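Local coordinates for protein luciferase-like monooxygenase (Streptomyces bottropensis, PDB 4US5) that probably acts as a flavin-dependent monooxygenase of the bacterial luciferase-like family, putting oxygen from O2 into an as yet unspecified substrate, at residues K89-F94 against F156-R161. Residues are numbered along the deposited sequence; the frame is centred on the assembly and turned at random.
Sequences KVAEVF and FTVSPR. With NA (sodium ion), chain I.
Val158 supplies the apolar part of this contact: its CG1 methyl lies 4.3 Å from CB of Ala91, on helix 87-100, and stands equally near the CG methylene of Glu92. Leu144 and Tyr147 of helix 134-147 also touch Ala91, so Ala91 packs against both the loop and helix 134-147. Further along, Pro160, which follows a cis peptide bond, brings its CD to 4.2 Å from Glu92 O, a carbonyl already hydrogen-bonded to Thr96 OG1.

No direct hydrogen bond joins the two segments; a water does so instead. It donates to Glu92 OE2 at 2.6 Å and accepts from Ser159 N at 2.8 Å, while its second donation, to Thr157 O, is long and weak. Glu92 can reach the water because its CG sits beside the backbone N (chi1 -72°) and the chain then runs extended (chi2 179°). The same OE2 is hydrogen-bonded to His49 ND1 of the second subunit. Ser159 O faces the aliphatic base of this side chain, 3.8 Å from both CA and CG of Glu92, and is buried without a polar partner in the model.

Metal binding involves the loop side. Ser159 OG coordinates a sodium ion at 2.7 Å, and the backbone carbonyls of His48, Glu51 and Asn54 of the second subunit complete the four protein ligands.

These bonds place the contact at the dimer interface of a TIM-barrel protein, where the loop leading to strand 167-172 packs on helix 87-100. Within the subunit the polar link is water-mediated, whereas Glu92 bonds the second subunit directly and Ser159 reaches it through the sodium ion; the side chain of Glu92, about 7 Å from another sodium ion, may add modestly to a setting favourable to cations.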
ATOM      1  N   LYS B  89      -3.738 -11.010  -4.566  1.00 19.21           N
ATOM      2  CA  LYS B  89      -3.361  -9.906  -3.673  1.00 18.21           C
ATOM      3  C   LYS B  89      -2.860  -8.726  -4.457  1.00 16.71           C
ATOM      4  O   LYS B  89      -3.277  -7.597  -4.228  1.00 18.68           O
ATOM      5  CB  LYS B  89      -2.317 -10.369  -2.674  1.00 18.50           C
ATOM      6  CG  LYS B  89      -1.745  -9.257  -1.788  1.00 18.92           C
ATOM      7  CD  LYS B  89      -2.809  -8.473  -1.055  1.00 19.41           C
ATOM      8  CE  LYS B  89      -2.162  -7.475  -0.089  1.00 20.90           C
ATOM      9  NZ  LYS B  89      -3.173  -6.697   0.683  1.00 20.83           N
ATOM     10  N   VAL B  90      -1.940  -8.946  -5.372  1.00 17.93           N
ATOM     11  CA  VAL B  90      -1.452  -7.855  -6.196  1.00 17.02           C
ATOM     12  C   VAL B  90      -2.583  -7.157  -6.974  1.00 18.78           C
ATOM     13  O   VAL B  90      -2.629  -5.925  -7.062  1.00 16.29           O
ATOM     14  CB  VAL B  90      -0.323  -8.332  -7.132  1.00 18.10           C
ATOM     15  CG1 VAL B  90       0.133  -7.222  -8.083  1.00 19.07           C
ATOM     16  CG2 VAL B  90       0.862  -8.809  -6.310  1.00 18.85           C
ATOM     17  N   ALA B  91      -3.462  -7.954  -7.574  1.00 19.37           N
ATOM     18  CA  ALA B  91      -4.603  -7.422  -8.296  1.00 18.52           C
ATOM     19  C   ALA B  91      -5.478  -6.547  -7.403  1.00 18.65           C
ATOM     20  O   ALA B  91      -5.876  -5.463  -7.800  1.00 16.98           O
ATOM     21  CB  ALA B  91      -5.421  -8.566  -8.903  1.00 19.80           C
ATOM     22  N   GLU B  92      -5.762  -7.019  -6.206  1.00 17.33           N
ATOM     23  CA  GLU B  92      -6.563  -6.254  -5.248  1.00 18.62           C
ATOM     24  C   GLU B  92      -5.895  -4.919  -4.873  1.00 18.24           C
ATOM     25  O   GLU B  92      -6.531  -3.881  -4.833  1.00 17.86           O
ATOM     26  CB  GLU B  92      -6.767  -7.026  -3.971  1.00 19.30           C
ATOM     27  CG  GLU B  92      -7.713  -8.187  -4.080  1.00 22.75           C
ATOM     28  CD  GLU B  92      -7.854  -8.931  -2.778  1.00 23.12           C
ATOM     29  OE1 GLU B  92      -6.872  -8.932  -1.975  1.00 23.19           O
ATOM     30  OE2 GLU B  92      -8.927  -9.604  -2.598  1.00 22.63           O
ATOM     31  N   VAL B  93      -4.606  -4.980  -4.589  1.00 17.08           N
ATOM     32  CA  VAL B  93      -3.854  -3.769  -4.231  1.00 17.54           C
ATOM     33  C   VAL B  93      -3.962  -2.731  -5.354  1.00 18.65           C
ATOM     34  O   VAL B  93      -4.240  -1.558  -5.114  1.00 16.48           O
ATOM     35  CB  VAL B  93      -2.377  -4.136  -3.933  1.00 16.89           C
ATOM     36  CG1 VAL B  93      -1.468  -2.914  -3.896  1.00 17.75           C
ATOM     37  CG2 VAL B  93      -2.279  -4.894  -2.593  1.00 17.33           C
ATOM     38  N   PHE B  94      -3.737  -3.164  -6.584  1.00 16.59           N
ATOM     39  CA  PHE B  94      -3.692  -2.235  -7.673  1.00 16.12           C
ATOM     40  C   PHE B  94      -5.072  -1.823  -8.143  1.00 18.20           C
ATOM     41  O   PHE B  94      -5.229  -0.730  -8.651  1.00 21.52           O
ATOM     42  CB  PHE B  94      -2.743  -2.701  -8.774  1.00 14.98           C
ATOM     43  CG  PHE B  94      -1.278  -2.454  -8.422  1.00 14.70           C
ATOM     44  CD1 PHE B  94      -0.650  -3.236  -7.472  1.00 15.00           C
ATOM     45  CD2 PHE B  94      -0.624  -1.364  -8.902  1.00 14.81           C
ATOM     46  CE1 PHE B  94       0.653  -2.976  -7.098  1.00 16.04           C
ATOM     47  CE2 PHE B  94       0.677  -1.077  -8.531  1.00 13.86           C
ATOM     48  CZ  PHE B  94       1.319  -1.864  -7.607  1.00 14.65           C
ATOM     49  N   PHE B 156     -15.475 -15.814  -7.708  1.00 42.78           N
ATOM     50  CA  PHE B 156     -15.599 -14.689  -6.783  1.00 38.28           C
ATOM     51  C   PHE B 156     -15.185 -13.400  -7.472  1.00 39.39           C
ATOM     52  O   PHE B 156     -14.558 -13.439  -8.530  1.00 44.94           O
ATOM     53  CB  PHE B 156     -14.763 -14.943  -5.514  1.00 36.56           C
ATOM     54  CG  PHE B 156     -13.312 -15.269  -5.789  1.00 35.83           C
ATOM     55  CD1 PHE B 156     -12.424 -14.270  -6.139  1.00 35.35           C
ATOM     56  CD2 PHE B 156     -12.836 -16.578  -5.700  1.00 35.64           C
ATOM     57  CE1 PHE B 156     -11.104 -14.563  -6.403  1.00 35.77           C
ATOM     58  CE2 PHE B 156     -11.508 -16.881  -5.964  1.00 33.72           C
ATOM     59  CZ  PHE B 156     -10.631 -15.857  -6.316  1.00 36.20           C
ATOM     60  N   THR B 157     -15.520 -12.269  -6.868  1.00 37.60           N
ATOM     61  CA  THR B 157     -15.139 -10.952  -7.407  1.00 38.55           C
ATOM     62  C   THR B 157     -13.809 -10.451  -6.848  1.00 36.56           C
ATOM     63  O   THR B 157     -13.417 -10.775  -5.724  1.00 35.43           O
ATOM     64  CB  THR B 157     -16.227  -9.901  -7.131  1.00 41.12           C
ATOM     65  OG1 THR B 157     -16.398  -9.726  -5.709  1.00 42.78           O
ATOM     66  CG2 THR B 157     -17.552 -10.344  -7.770  1.00 43.39           C
ATOM     67  N   VAL B 158     -13.127  -9.638  -7.635  1.00 34.20           N
ATOM     68  CA  VAL B 158     -11.895  -9.023  -7.223  1.00 33.25           C
ATOM     69  C   VAL B 158     -12.207  -7.579  -6.837  1.00 34.26           C
ATOM     70  O   VAL B 158     -12.396  -6.708  -7.703  1.00 32.09           O
ATOM     71  CB  VAL B 158     -10.846  -9.099  -8.342  1.00 32.43           C
ATOM     72  CG1 VAL B 158      -9.560  -8.437  -7.913  1.00 33.30           C
ATOM     73  CG2 VAL B 158     -10.591 -10.573  -8.705  1.00 34.77           C
ATOM     74  N   SER B 159     -12.276  -7.333  -5.537  1.00 31.48           N
ATOM     75  CA  SER B 159     -12.585  -6.016  -5.030  1.00 28.35           C
ATOM     76  C   SER B 159     -11.410  -5.083  -5.098  1.00 27.29           C
ATOM     77  O   SER B 159     -10.259  -5.509  -5.032  1.00 31.01           O
ATOM     78  CB  SER B 159     -12.976  -6.082  -3.560  1.00 33.53           C
ATOM     79  OG  SER B 159     -13.979  -7.006  -3.325  1.00 29.32           O
ATOM     80  N   PRO B 160     -11.667  -3.789  -5.214  1.00 25.23           N
ATOM     81  CA  PRO B 160     -12.914  -3.144  -5.545  1.00 23.99           C
ATOM     82  C   PRO B 160     -13.099  -3.127  -7.053  1.00 26.13           C
ATOM     83  O   PRO B 160     -12.158  -2.769  -7.781  1.00 26.54           O
ATOM     84  CB  PRO B 160     -12.738  -1.733  -5.014  1.00 23.37           C
ATOM     85  CG  PRO B 160     -11.261  -1.505  -4.964  1.00 23.77           C
ATOM     86  CD  PRO B 160     -10.591  -2.819  -4.901  1.00 23.74           C
ATOM     87  N   ARG B 161     -14.289  -3.484  -7.517  1.00 23.98           N
ATOM     88  CA  ARG B 161     -14.612  -3.424  -8.946  1.00 25.77           C
ATOM     89  C   ARG B 161     -14.872  -2.009  -9.402  1.00 23.50           C
ATOM     90  O   ARG B 161     -15.616  -1.278  -8.769  1.00 23.99           O
ATOM     91  CB  ARG B 161     -15.874  -4.258  -9.241  1.00 33.25           C
ATOM     92  CG  ARG B 161     -15.792  -5.705  -8.806  1.00 37.92           C
ATOM     93  CD  ARG B 161     -17.026  -6.525  -9.231  1.00 44.64           C
ATOM     94  NE  ARG B 161     -18.269  -5.959  -8.730  1.00 48.05           N
ATOM     95  CZ  ARG B 161     -19.467  -6.516  -8.881  1.00 56.16           C
ATOM     96  NH1 ARG B 161     -19.609  -7.672  -9.520  1.00 57.32           N
ATOM     97  NH2 ARG B 161     -20.537  -5.908  -8.377  1.00 60.40           N
TER
HETATM   98 NA    NA I1339     -14.462  -6.596  -0.693  1.00 39.73          NA
HETATM   99  O   HOH W   1     -11.292  -9.049  -3.543  1.00 26.50           O